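PDB 6GZW: Dye type peroxidase A from Streptomyces lividans 1326, which probably uses a haem cofactor and hydrogen peroxide to oxidise dyes and other reducing substrates, as dye-decolourising peroxidases do. Local coordinates for residues 10-15 with 59-64; 31-36 with 126-131; 161-166 with 302-307; 213-218 with 357-362; 219-224 with 323-328. All coordinates share one frame; numbering follows the deposited sequence.

Interaction 1 (10-15 with 59-64); sequences EQAMFH and RLMAGE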
# COMPACT_ATOMS: atom_id res chain seq x y z
N GLU A 10 15.67 3.20 -12.07
CA GLU A 10 16.49 3.88 -11.09
C GLU A 10 16.94 2.92 -9.99
O GLU A 10 16.16 2.09 -9.51
CB GLU A 10 15.68 5.02 -10.47
CG GLU A 10 16.40 5.82 -9.41
CD GLU A 10 17.43 6.76 -9.98
OE1 GLU A 10 17.40 7.01 -11.23
OE2 GLU A 10 18.26 7.24 -9.16
N GLN A 11 18.21 3.07 -9.59
CA GLN A 11 18.86 2.13 -8.70
C GLN A 11 19.58 2.88 -7.61
O GLN A 11 20.37 3.80 -7.90
CB GLN A 11 19.87 1.32 -9.50
CG GLN A 11 20.66 0.34 -8.64
CD GLN A 11 21.55 -0.60 -9.42
OE1 GLN A 11 21.39 -0.76 -10.62
NE2 GLN A 11 22.46 -1.26 -8.74
N ALA A 12 19.34 2.50 -6.36
CA ALA A 12 20.09 3.06 -5.23
C ALA A 12 21.32 2.19 -4.93
O ALA A 12 21.33 0.98 -5.14
CB ALA A 12 19.21 3.16 -3.99
N MET A 13 22.35 2.84 -4.40
CA MET A 13 23.57 2.14 -4.03
C MET A 13 23.45 1.51 -2.66
O MET A 13 23.00 2.15 -1.70
CB MET A 13 24.76 3.09 -4.05
CG MET A 13 25.19 3.52 -5.45
SD MET A 13 26.72 4.50 -5.41
CE MET A 13 27.95 3.29 -4.92
N PHE A 14 23.88 0.25 -2.56
CA PHE A 14 23.94 -0.46 -1.30
C PHE A 14 25.26 -0.16 -0.60
O PHE A 14 25.29 0.20 0.58
CB PHE A 14 23.82 -1.99 -1.52
CG PHE A 14 24.09 -2.79 -0.28
CD1 PHE A 14 23.27 -2.69 0.84
CD2 PHE A 14 25.21 -3.66 -0.21
CE1 PHE A 14 23.54 -3.41 2.00
CE2 PHE A 14 25.47 -4.38 0.94
CZ PHE A 14 24.64 -4.26 2.04
N HIS A 15 26.36 -0.37 -1.33
CA HIS A 15 27.68 -0.14 -0.75
C HIS A 15 27.97 1.36 -0.67
O HIS A 15 27.66 2.10 -1.61
CB HIS A 15 28.79 -0.83 -1.55
CG HIS A 15 28.80 -2.32 -1.43
ND1 HIS A 15 28.67 -3.15 -2.53
CD2 HIS A 15 28.92 -3.14 -0.36
CE1 HIS A 15 28.72 -4.41 -2.13
NE2 HIS A 15 28.87 -4.43 -0.83
N ARG A 59 21.96 -7.90 -3.47
CA ARG A 59 21.39 -8.44 -4.71
C ARG A 59 20.13 -7.72 -5.10
O ARG A 59 19.97 -7.29 -6.26
CB ARG A 59 21.07 -9.93 -4.56
CG ARG A 59 22.28 -10.85 -4.41
CD ARG A 59 21.90 -12.27 -3.93
NE ARG A 59 23.09 -13.02 -3.52
CZ ARG A 59 23.94 -13.64 -4.36
NH1 ARG A 59 23.74 -13.68 -5.67
NH2 ARG A 59 25.02 -14.22 -3.85
N LEU A 60 19.20 -7.62 -4.15
CA LEU A 60 17.88 -7.09 -4.48
C LEU A 60 17.93 -5.62 -4.88
O LEU A 60 17.23 -5.20 -5.79
CB LEU A 60 16.90 -7.33 -3.34
CG LEU A 60 16.15 -8.66 -3.42
CD1 LEU A 60 17.04 -9.89 -3.57
CD2 LEU A 60 15.28 -8.79 -2.19
N MET A 61 18.80 -4.84 -4.22
CA MET A 61 18.95 -3.42 -4.59
C MET A 61 19.53 -3.23 -6.00
O MET A 61 19.32 -2.20 -6.64
CB MET A 61 19.77 -2.65 -3.55
CG MET A 61 19.03 -2.42 -2.25
SD MET A 61 19.99 -1.49 -1.06
CE MET A 61 20.30 -0.02 -2.04
N ALA A 62 20.23 -4.25 -6.51
CA ALA A 62 20.72 -4.23 -7.88
C ALA A 62 19.73 -4.80 -8.89
O ALA A 62 20.03 -4.92 -10.07
CB ALA A 62 22.05 -4.97 -7.94
N GLY A 63 18.51 -5.09 -8.45
CA GLY A 63 17.50 -5.66 -9.33
C GLY A 63 17.73 -7.14 -9.64
O GLY A 63 17.09 -7.68 -10.55
N GLU A 64 18.58 -7.80 -8.85
CA GLU A 64 18.88 -9.22 -9.04
C GLU A 64 17.95 -10.06 -8.16
O GLU A 64 17.46 -9.59 -7.13
CB GLU A 64 20.29 -9.55 -8.63
CG GLU A 64 21.35 -8.89 -9.46
CD GLU A 64 22.73 -9.21 -8.97
OE1 GLU A 64 22.93 -10.17 -8.17
OE2 GLU A 64 23.65 -8.49 -9.42
O HOH W 1 17.85 0.13 -5.87
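Gln11 reaches across to the end of helix 43-61 with an extended chain: its CG is anti to the backbone N (chi1 177°), which carries the amide out so that NE2 lies 3.5 Å from Ala62 CA, while CG brushes the carbonyl oxygen of Met61. A long polar chain suits this exposed margin, where its methylenes can cover backbone and its amide can stay near solvent. At Ala12 the link is polar but indirect. One water accepts from Ala12 N at 2.8 Å and donates to Met61 O at 2.9 Å, so a backbone N-H and C=O too far apart to bond directly are joined through it. That carbonyl belongs to the last turn of the helix, which closes in a Schellman motif: Glu64 N bonds to Arg59 O and Gly63 N to Leu60 O, with Gly63, at positive phi, as the C-prime residue. The small CB of Ala12 also admits the methyl of Met61, whose CE sits 3.4 Å from Ala12 O and nearly as close to Met13 O. Phe14 then receives the sulfur: Met61 SD lies 3.9 Å from Phe14 CB and 5.2 Å from the ring centroid in an oblique Met-aromatic contact, the two side chains crossing at about a right angle. Flexible, unbranched methionine can bend at its thioether (chi3 57°) to serve both alanine and ring.

Interaction 2 (31-36 with 126-131); sequences HLVAFD and LWVQIG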
# COMPACT_ATOMS: atom_id res chain seq x y z
N HIS A 31 7.97 -0.75 3.97
CA HIS A 31 7.68 -1.74 4.99
C HIS A 31 8.73 -1.56 6.09
O HIS A 31 9.93 -1.63 5.80
CB HIS A 31 7.77 -3.16 4.44
CG HIS A 31 6.89 -3.46 3.26
ND1 HIS A 31 5.51 -3.55 3.35
CD2 HIS A 31 7.19 -3.69 1.97
CE1 HIS A 31 5.02 -3.85 2.16
NE2 HIS A 31 6.02 -3.97 1.30
N LEU A 32 8.28 -1.33 7.31
CA LEU A 32 9.16 -1.30 8.48
C LEU A 32 8.92 -2.59 9.25
O LEU A 32 7.78 -2.99 9.41
CB LEU A 32 8.85 -0.13 9.39
CG LEU A 32 8.80 1.28 8.77
CD1 LEU A 32 8.63 2.36 9.83
CD2 LEU A 32 10.01 1.56 7.90
N VAL A 33 9.98 -3.25 9.72
CA VAL A 33 9.81 -4.49 10.46
C VAL A 33 10.84 -4.54 11.58
O VAL A 33 11.95 -4.05 11.41
CB VAL A 33 9.88 -5.69 9.49
CG1 VAL A 33 11.13 -5.67 8.64
CG2 VAL A 33 9.69 -7.02 10.21
N ALA A 34 10.42 -5.01 12.76
CA ALA A 34 11.30 -5.29 13.86
C ALA A 34 11.33 -6.79 14.12
O ALA A 34 10.31 -7.46 14.00
CB ALA A 34 10.85 -4.52 15.10
N PHE A 35 12.52 -7.30 14.47
CA PHE A 35 12.72 -8.70 14.81
C PHE A 35 13.27 -8.81 16.23
O PHE A 35 14.05 -7.93 16.64
CB PHE A 35 13.74 -9.34 13.86
CG PHE A 35 13.29 -9.43 12.43
CD1 PHE A 35 13.52 -8.37 11.56
CD2 PHE A 35 12.71 -10.58 11.91
CE1 PHE A 35 13.15 -8.42 10.23
CE2 PHE A 35 12.32 -10.63 10.56
CZ PHE A 35 12.54 -9.54 9.72
N ASP A 36 12.87 -9.85 16.95
CA ASP A 36 13.53 -10.24 18.20
C ASP A 36 14.32 -11.51 18.02
O ASP A 36 13.86 -12.48 17.41
CB ASP A 36 12.53 -10.44 19.34
CG ASP A 36 11.96 -9.12 19.84
OD1 ASP A 36 12.65 -8.09 19.77
OD2 ASP A 36 10.82 -9.13 20.34
N LEU A 126 16.11 -5.79 16.56
CA LEU A 126 16.61 -5.46 15.23
C LEU A 126 15.52 -4.75 14.43
O LEU A 126 14.35 -5.12 14.55
CB LEU A 126 17.01 -6.72 14.47
CG LEU A 126 18.23 -7.46 15.01
CD1 LEU A 126 18.27 -8.86 14.43
CD2 LEU A 126 19.51 -6.69 14.73
N TRP A 127 15.92 -3.79 13.61
CA TRP A 127 14.96 -3.08 12.75
C TRP A 127 15.43 -3.12 11.32
O TRP A 127 16.61 -2.99 11.05
CB TRP A 127 14.88 -1.64 13.24
CG TRP A 127 14.00 -0.70 12.48
CD1 TRP A 127 12.61 -0.62 12.49
CD2 TRP A 127 14.45 0.35 11.60
NE1 TRP A 127 12.21 0.42 11.71
CE2 TRP A 127 13.30 1.03 11.15
CE3 TRP A 127 15.72 0.79 11.19
CZ2 TRP A 127 13.38 2.14 10.28
CZ3 TRP A 127 15.80 1.88 10.30
CH2 TRP A 127 14.65 2.56 9.88
N VAL A 128 14.50 -3.33 10.38
CA VAL A 128 14.80 -3.20 8.97
C VAL A 128 13.79 -2.27 8.32
O VAL A 128 12.57 -2.41 8.58
CB VAL A 128 14.76 -4.57 8.23
CG1 VAL A 128 15.26 -4.40 6.81
CG2 VAL A 128 15.57 -5.59 9.00
N GLN A 129 14.29 -1.35 7.49
CA GLN A 129 13.45 -0.47 6.68
C GLN A 129 13.60 -0.84 5.23
O GLN A 129 14.70 -0.83 4.66
CB GLN A 129 13.87 0.99 6.89
CG GLN A 129 13.14 2.01 5.99
CD GLN A 129 13.73 3.39 6.16
OE1 GLN A 129 14.88 3.64 5.77
NE2 GLN A 129 12.95 4.29 6.74
N ILE A 130 12.47 -1.15 4.59
CA ILE A 130 12.45 -1.47 3.18
C ILE A 130 11.59 -0.42 2.47
O ILE A 130 10.49 -0.13 2.92
CB ILE A 130 11.87 -2.86 2.96
CG1 ILE A 130 12.85 -3.86 3.57
CG2 ILE A 130 11.63 -3.14 1.47
CD1 ILE A 130 12.28 -5.20 3.78
N GLY A 131 12.10 0.12 1.37
CA GLY A 131 11.36 1.01 0.51
C GLY A 131 11.68 0.88 -0.96
O GLY A 131 12.80 0.49 -1.32
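Leu32 and Gln129 lie side by side and point the same way, Leu32 CD2 resting 3.7 Å from Gln129 CG and covering the aliphatic part of the glutamine. The indole of Trp127, on the same face, leans across toward the Leu32 strand and forward to Gln129 N, which stands over one ring face; with CG anti to the backbone N (chi1 178°), Trp127 NE1 comes to 4.1 Å from Leu32 CB. Trp127 NE1 is buried with no polar partner in the model, and the ring stacks on Phe358 of strand 350-360. Ala34 faces Trp127 in a non-hydrogen-bonded pair, CA to CA 4.4 Å, and its small methyl fits beside the backbone there. These are neighbouring strands of the antiparallel sheet in the N-terminal ferredoxin-like half of the Dyp peroxidase fold, joined by six backbone hydrogen bonds, such as Val128 N to Val33 O at 2.8 Å. On the other face Val33 CG1 stands alongside Val128 CB at 3.8 Å; beta-branched residues suit extended backbone. Phe35 slants across Val128, its CE1 meeting CG2 at 3.9 Å. Helix 135-149 covers this face, with His31 and Ile130 packing on it, and His31 ND1 bonds to Asn160.

Interaction 3 (161-166 with 302-307); sequences GFNRSP and RPFSYH
The two chains meet in a single antiparallel bridge, the hydrogen-bonded pair Phe162 and Ser305, and then part, their touching stretches running 111° apart. Phe162 N donates to Ser305 O at 2.8 Å and Ser305 N to Phe162 O at 2.7 Å. Gly161 suits the place beside this bridge because its CA already lies 3.0 Å from Ser305 O, and any CB would run into that of Phe304. The ring of Phe162 folds back over the bridge: CG sits between the backbone N and the carbonyl carbon (chi1 55°), which puts one ring face over Ser305 O, 3.7 Å from the ring plane and offset toward its rim. From there CE2 reaches His307 N at 3.5 Å. Asn163 ND2 donates an almost straight bond to Pro303 O (3.0 Å), on a lone pair in the carbonyl plane, and also serves Gln27 O; its OD1 shares a water with Ser305 OG. The amide crosses the Phe304 side chain at about a right angle, the two planes 23° apart. A leucine in its place would probably leave Pro303 O and Gln27 O without this donor and take away one acceptor of the bridging water. His307 NE2 bonds to Gln158 of the second subunit, and Phe162 packs on Ala135 of that subunit. Strands 153-162 and 300-310 are the outermost of the sheet, one from each family half; their single bridge is consistent with its closure into a barrel, as in the dimeric alpha-beta barrel relatives, here beside the subunit interface and with the Tyr306 side chain about 8 Å from the haem.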
# COMPACT_ATOMS: atom_id res chain seq x y z
N GLY A 161 3.67 1.21 4.73
CA GLY A 161 3.50 2.62 4.43
C GLY A 161 3.51 2.91 2.94
O GLY A 161 3.79 2.04 2.11
N PHE A 162 3.14 4.14 2.62
CA PHE A 162 3.10 4.61 1.27
C PHE A 162 3.36 6.12 1.20
O PHE A 162 3.20 6.87 2.19
CB PHE A 162 1.77 4.28 0.59
CG PHE A 162 0.57 4.78 1.34
CD1 PHE A 162 0.12 6.07 1.16
CD2 PHE A 162 -0.11 3.95 2.26
CE1 PHE A 162 -0.98 6.54 1.84
CE2 PHE A 162 -1.23 4.42 2.95
CZ PHE A 162 -1.64 5.74 2.75
N ASN A 163 3.73 6.53 -0.01
CA ASN A 163 3.90 7.95 -0.34
C ASN A 163 3.43 8.15 -1.78
O ASN A 163 3.03 7.20 -2.50
CB ASN A 163 5.37 8.38 -0.21
CG ASN A 163 5.84 8.55 1.22
OD1 ASN A 163 5.24 9.30 2.00
ND2 ASN A 163 6.93 7.86 1.58
N ARG A 164 3.49 9.40 -2.22
CA ARG A 164 3.30 9.74 -3.61
C ARG A 164 4.20 8.90 -4.55
O ARG A 164 5.36 8.63 -4.23
CB ARG A 164 3.61 11.24 -3.79
CG ARG A 164 3.56 11.72 -5.22
CD ARG A 164 3.84 13.21 -5.28
NE ARG A 164 2.80 14.00 -4.62
CZ ARG A 164 2.94 15.24 -4.19
NH1 ARG A 164 4.08 15.88 -4.41
NH2 ARG A 164 1.94 15.86 -3.57
N SER A 165 3.63 8.44 -5.67
CA SER A 165 4.38 7.79 -6.78
C SER A 165 5.18 8.81 -7.59
O SER A 165 4.76 9.97 -7.76
CB SER A 165 3.43 7.02 -7.73
OG SER A 165 4.07 6.33 -8.82
N PRO A 166 6.33 8.39 -8.12
CA PRO A 166 6.97 9.17 -9.20
C PRO A 166 5.99 9.40 -10.34
O PRO A 166 5.20 8.50 -10.65
CB PRO A 166 8.12 8.25 -9.65
CG PRO A 166 8.45 7.47 -8.42
CD PRO A 166 7.07 7.14 -7.90
N ARG A 302 12.02 11.46 7.10
CA ARG A 302 11.90 10.68 5.88
C ARG A 302 10.83 9.61 6.13
O ARG A 302 11.13 8.43 6.31
CB ARG A 302 13.26 10.07 5.51
CG ARG A 302 13.35 9.43 4.16
CD ARG A 302 14.71 8.80 3.87
NE ARG A 302 14.64 8.11 2.60
CZ ARG A 302 14.16 6.89 2.42
NH1 ARG A 302 13.71 6.16 3.45
NH2 ARG A 302 14.14 6.39 1.20
N PRO A 303 9.55 10.04 6.12
CA PRO A 303 8.42 9.23 6.56
C PRO A 303 7.76 8.41 5.47
O PRO A 303 8.08 8.58 4.28
CB PRO A 303 7.41 10.31 7.03
CG PRO A 303 7.62 11.41 6.03
CD PRO A 303 9.12 11.45 5.88
N PHE A 304 6.83 7.59 5.89
CA PHE A 304 5.79 7.05 5.03
C PHE A 304 4.44 7.34 5.68
O PHE A 304 4.33 7.37 6.91
CB PHE A 304 5.95 5.54 4.88
CG PHE A 304 7.25 5.10 4.27
CD1 PHE A 304 8.35 4.89 5.07
CD2 PHE A 304 7.36 4.88 2.91
CE1 PHE A 304 9.55 4.49 4.52
CE2 PHE A 304 8.56 4.44 2.35
CZ PHE A 304 9.66 4.27 3.17
N SER A 305 3.41 7.49 4.86
CA SER A 305 2.05 7.58 5.39
C SER A 305 1.50 6.14 5.54
O SER A 305 2.06 5.20 4.97
CB SER A 305 1.15 8.44 4.48
OG SER A 305 1.59 9.79 4.50
N TYR A 306 0.50 5.95 6.40
CA TYR A 306 -0.15 4.64 6.57
C TYR A 306 -1.64 4.75 6.68
O TYR A 306 -2.21 5.79 7.08
CB TYR A 306 0.44 3.86 7.76
CG TYR A 306 0.03 4.33 9.16
CD1 TYR A 306 -1.09 3.81 9.81
CD2 TYR A 306 0.78 5.27 9.85
CE1 TYR A 306 -1.47 4.22 11.09
CE2 TYR A 306 0.41 5.68 11.14
CZ TYR A 306 -0.68 5.15 11.76
OH TYR A 306 -1.03 5.55 13.04
N HIS A 307 -2.27 3.68 6.26
CA HIS A 307 -3.68 3.44 6.45
C HIS A 307 -3.92 1.94 6.49
O HIS A 307 -3.69 1.27 5.50
CB HIS A 307 -4.48 4.03 5.33
CG HIS A 307 -5.91 3.62 5.40
ND1 HIS A 307 -6.75 4.04 6.41
CD2 HIS A 307 -6.63 2.77 4.63
CE1 HIS A 307 -7.93 3.48 6.24
NE2 HIS A 307 -7.89 2.71 5.17
O HOH W 2 2.75 10.45 2.11

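Interaction 4 (213-218 with 357-362); sequences AWMANG and LFAVPG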
# COMPACT_ATOMS: atom_id res chain seq x y z
N ALA A 213 33.03 2.98 18.43
CA ALA A 213 33.60 3.05 17.08
C ALA A 213 32.77 2.27 16.05
O ALA A 213 32.75 2.66 14.90
CB ALA A 213 35.04 2.55 17.10
N TRP A 214 32.07 1.21 16.47
CA TRP A 214 31.27 0.43 15.51
C TRP A 214 30.15 1.27 14.86
O TRP A 214 29.64 0.89 13.81
CB TRP A 214 30.68 -0.84 16.16
CG TRP A 214 29.56 -0.64 17.10
CD1 TRP A 214 29.63 -0.51 18.45
CD2 TRP A 214 28.16 -0.58 16.76
NE1 TRP A 214 28.38 -0.35 18.99
CE2 TRP A 214 27.45 -0.39 17.97
CE3 TRP A 214 27.44 -0.66 15.57
CZ2 TRP A 214 26.07 -0.27 18.01
CZ3 TRP A 214 26.05 -0.54 15.62
CH2 TRP A 214 25.39 -0.36 16.82
N MET A 215 29.76 2.38 15.49
CA MET A 215 28.76 3.29 14.91
C MET A 215 29.28 4.38 13.96
O MET A 215 28.50 5.23 13.51
CB MET A 215 27.91 3.90 16.03
CG MET A 215 26.70 3.06 16.41
SD MET A 215 25.50 2.85 15.07
CE MET A 215 24.91 4.54 14.90
N ALA A 216 30.58 4.38 13.66
CA ALA A 216 31.17 5.37 12.75
C ALA A 216 30.43 5.53 11.42
O ALA A 216 30.09 4.54 10.78
CB ALA A 216 32.64 5.05 12.51
N ASN A 217 30.10 6.78 11.06
CA ASN A 217 29.29 7.10 9.89
C ASN A 217 27.83 6.59 9.95
O ASN A 217 27.13 6.62 8.94
CB ASN A 217 29.97 6.63 8.62
CG ASN A 217 31.41 7.10 8.55
OD1 ASN A 217 31.68 8.28 8.78
ND2 ASN A 217 32.35 6.19 8.28
N GLY A 218 27.39 6.14 11.11
CA GLY A 218 26.01 5.71 11.32
C GLY A 218 25.09 6.84 11.72
O GLY A 218 25.50 8.02 11.79
N LEU A 357 13.68 3.14 18.74
CA LEU A 357 14.93 3.88 18.67
C LEU A 357 16.02 2.88 18.29
O LEU A 357 16.25 1.93 19.04
CB LEU A 357 15.26 4.55 20.01
CG LEU A 357 16.67 5.05 20.26
CD1 LEU A 357 17.09 6.06 19.23
CD2 LEU A 357 16.77 5.62 21.67
N PHE A 358 16.64 3.05 17.11
CA PHE A 358 17.64 2.08 16.63
C PHE A 358 18.95 2.73 16.21
O PHE A 358 18.96 3.86 15.69
CB PHE A 358 17.06 1.22 15.50
CG PHE A 358 15.71 0.61 15.83
CD1 PHE A 358 15.61 -0.51 16.66
CD2 PHE A 358 14.54 1.17 15.34
CE1 PHE A 358 14.38 -1.06 16.96
CE2 PHE A 358 13.30 0.62 15.64
CZ PHE A 358 13.21 -0.50 16.45
N ALA A 359 20.05 2.01 16.45
CA ALA A 359 21.38 2.40 16.02
C ALA A 359 21.65 1.82 14.64
O ALA A 359 21.78 0.59 14.49
CB ALA A 359 22.43 1.89 17.00
N VAL A 360 21.79 2.68 13.65
CA VAL A 360 21.92 2.28 12.26
C VAL A 360 23.37 2.58 11.87
O VAL A 360 23.73 3.74 11.65
CB VAL A 360 20.90 3.05 11.41
CG1 VAL A 360 21.12 2.88 9.92
CG2 VAL A 360 19.47 2.62 11.77
N PRO A 361 24.23 1.54 11.84
CA PRO A 361 25.65 1.81 11.57
C PRO A 361 25.95 2.28 10.16
O PRO A 361 25.05 2.45 9.32
CB PRO A 361 26.30 0.45 11.83
CG PRO A 361 25.23 -0.51 11.42
CD PRO A 361 23.99 0.10 12.00
N GLY A 362 27.22 2.57 9.89
CA GLY A 362 27.64 2.94 8.54
C GLY A 362 27.33 1.91 7.47
O GLY A 362 27.00 0.77 7.77
O HOH W 3 29.59 1.99 11.42
O HOH W 4 24.91 4.88 7.85
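Trp214 and Met215 press on Ala359 and Pro361 at the end of strand 350-360, the strand by which the C-terminal half of the Dyp fold adjoins strand 83-89 of the N-terminal half. The dense side is apolar. Trp214 CH2 touches Ala359 CB at 3.7 Å, and its CZ3 meets Pro361 CB while the indole and the proline ring slant past one another. Broad, flat tryptophan can span both residues, and its NE1 is satisfied by Gln101 O. Met215 comes in beside it: bends at chi2 (-63°) and chi3 (-67°) curl the chain so that CG lies over one indole face, SD reaches Pro361 CA at 3.7 Å, and CE stops near Val360 O. The small methyl of Ala359 touches both indole and sulfur, CB 3.8 Å from Met215 SD. Glycine suits the place where backbones touch, since Gly218 CA lies 3.0 Å from Val360 O and a CB there would clash.

The other side, round the type II turn from Met215 to Gly218, is looser and held through water. Asn217, a residue that tolerates positive phi, occupies the third position of the turn and is partly exposed. A water bridges Asn217 O and Pro361 O; Asn217 O also accepts from His18 ND1 and Pro361 O from Gln19 NE2. A second has three partners: it donates to Trp214 O at 2.6 Å and to Ala216 O at 2.7 Å, and accepts from Gly362 N at 2.9 Å.

Interaction 5 (219-224 with 323-328); sequences SYVVVR and VCWQAD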
# COMPACT_ATOMS: atom_id res chain seq x y z
N SER A 219 23.83 6.51 11.97
CA SER A 219 22.85 7.50 12.44
C SER A 219 21.88 6.80 13.38
O SER A 219 21.77 5.58 13.34
CB SER A 219 22.11 8.12 11.27
OG SER A 219 21.30 9.21 11.69
N TYR A 220 21.20 7.57 14.23
CA TYR A 220 20.18 7.04 15.14
C TYR A 220 18.82 7.38 14.52
O TYR A 220 18.56 8.53 14.17
CB TYR A 220 20.32 7.60 16.57
CG TYR A 220 21.59 7.08 17.17
CD1 TYR A 220 21.62 5.82 17.78
CD2 TYR A 220 22.77 7.78 17.05
CE1 TYR A 220 22.80 5.29 18.25
CE2 TYR A 220 23.96 7.25 17.54
CZ TYR A 220 23.96 6.01 18.14
OH TYR A 220 25.10 5.45 18.63
N VAL A 221 17.97 6.36 14.40
CA VAL A 221 16.60 6.53 13.89
C VAL A 221 15.61 6.44 15.05
O VAL A 221 15.74 5.58 15.93
CB VAL A 221 16.29 5.53 12.75
CG1 VAL A 221 16.28 4.09 13.21
CG2 VAL A 221 14.97 5.87 12.06
N VAL A 222 14.65 7.36 15.07
CA VAL A 222 13.47 7.24 15.93
C VAL A 222 12.29 7.08 14.99
O VAL A 222 12.08 7.93 14.12
CB VAL A 222 13.30 8.46 16.85
CG1 VAL A 222 11.96 8.41 17.59
CG2 VAL A 222 14.48 8.54 17.81
N VAL A 223 11.58 5.96 15.15
CA VAL A 223 10.34 5.63 14.44
C VAL A 223 9.20 5.93 15.39
O VAL A 223 9.25 5.50 16.56
CB VAL A 223 10.33 4.14 14.08
CG1 VAL A 223 9.02 3.74 13.41
CG2 VAL A 223 11.52 3.80 13.22
N ARG A 224 8.18 6.64 14.91
CA ARG A 224 6.93 6.83 15.66
C ARG A 224 5.76 6.55 14.76
O ARG A 224 5.67 7.12 13.67
CB ARG A 224 6.81 8.27 16.20
CG ARG A 224 8.02 8.73 17.02
CD ARG A 224 8.12 8.07 18.38
NE ARG A 224 7.18 8.67 19.32
CZ ARG A 224 7.29 8.62 20.65
NH1 ARG A 224 8.27 7.93 21.24
NH2 ARG A 224 6.38 9.27 21.40
N VAL A 323 9.71 8.84 10.69
CA VAL A 323 11.03 8.23 10.73
C VAL A 323 12.05 9.34 10.64
O VAL A 323 12.17 10.00 9.61
CB VAL A 323 11.24 7.25 9.56
CG1 VAL A 323 12.57 6.53 9.71
CG2 VAL A 323 10.11 6.25 9.51
N CYS A 324 12.77 9.59 11.73
CA CYS A 324 13.74 10.69 11.74
C CYS A 324 15.12 10.17 12.08
O CYS A 324 15.27 9.16 12.78
CB CYS A 324 13.37 11.83 12.72
SG CYS A 324 13.32 11.36 14.46
N TRP A 325 16.10 10.94 11.60
CA TRP A 325 17.50 10.55 11.58
C TRP A 325 18.32 11.69 12.22
O TRP A 325 18.11 12.84 11.88
CB TRP A 325 17.92 10.33 10.13
CG TRP A 325 17.21 9.19 9.45
CD1 TRP A 325 16.10 9.24 8.63
CD2 TRP A 325 17.60 7.83 9.51
NE1 TRP A 325 15.78 7.97 8.20
CE2 TRP A 325 16.70 7.09 8.73
CE3 TRP A 325 18.63 7.16 10.18
CZ2 TRP A 325 16.80 5.71 8.60
CZ3 TRP A 325 18.74 5.78 10.03
CH2 TRP A 325 17.81 5.08 9.27
N GLN A 326 19.22 11.34 13.15
CA GLN A 326 20.09 12.31 13.81
C GLN A 326 21.35 11.63 14.33
O GLN A 326 21.35 10.41 14.56
CB GLN A 326 19.34 12.95 14.98
CG GLN A 326 18.74 11.97 15.97
CD GLN A 326 17.24 11.78 15.81
OE1 GLN A 326 16.45 12.67 16.17
NE2 GLN A 326 16.84 10.63 15.30
N ALA A 327 22.41 12.41 14.56
CA ALA A 327 23.64 11.85 15.14
C ALA A 327 23.45 11.50 16.59
O ALA A 327 24.16 10.64 17.10
CB ALA A 327 24.80 12.84 14.98
N ASP A 328 22.52 12.16 17.28
CA ASP A 328 22.27 11.94 18.70
C ASP A 328 20.81 12.29 19.02
O ASP A 328 20.44 13.45 18.89
CB ASP A 328 23.23 12.86 19.51
CG ASP A 328 22.97 12.83 20.99
OD1 ASP A 328 22.16 12.04 21.50
OD2 ASP A 328 23.63 13.65 21.72
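Val221 sits over one face of the Trp325 indole, a CH-pi contact with CB 3.8 Å from the centroid of the six-membered ring and only 15° off its normal. Its CG2, anti to the backbone N, also presses on Val323 CG1 at 3.4 Å, tighter than usual for two carbons. Its branch lets Val221 meet the indole and Val323 together, and Trp127 and Val360 pack round the same cluster. An alanine in place of the tryptophan would probably open a gap beneath Val221 and strip Trp127 of a packing partner. On the other face Val222 CB meets Cys324 SG at 3.8 Å. Farther out the contact turns polar. Gln326 bends at chi2 (-103°) to bring NE2 back to Tyr220 O at 2.9 Å, above the carbonyl plane, so that oxygen is gripped twice, by this amide and by Gln326 N; Gln326 OE1 takes Phe333 N. At the indole edge, in its plane, sits Ser219 OG, which in the conformer given bonds to Ile199 O, while the Tyr220 ring turns its edge to Ala327 O. Backbone pairs bind the two strands as antiparallel neighbours in the C-terminal ferredoxin-like half of the Dyp peroxidase, with the side chain of Cys324 about 6 Å from the haem.

In the fold
Interactions 2, 3, 4 and 5 all reach one antiparallel sheet, whereas interaction 1 lies nearer the surface, its centre about 20 Å from the chain centre, and joins a loop to a helix end by thioether packing and water. Interaction 2 pairs strands of the N-terminal half and interaction 5 strands of the C-terminal half, both rich in backbone bonds; their faces meet in the core, Trp127 and Gln129 packing on Val221, Val223 and Val323. Interaction 3 joins the outermost strands by one bridge and borders the second subunit. Interaction 4 relies on apolar contacts and waters, and abuts interaction 5 through a probable backbone hydrogen bond from Ser219 N to Val360 O. Interaction 5 is central and closest to the haem.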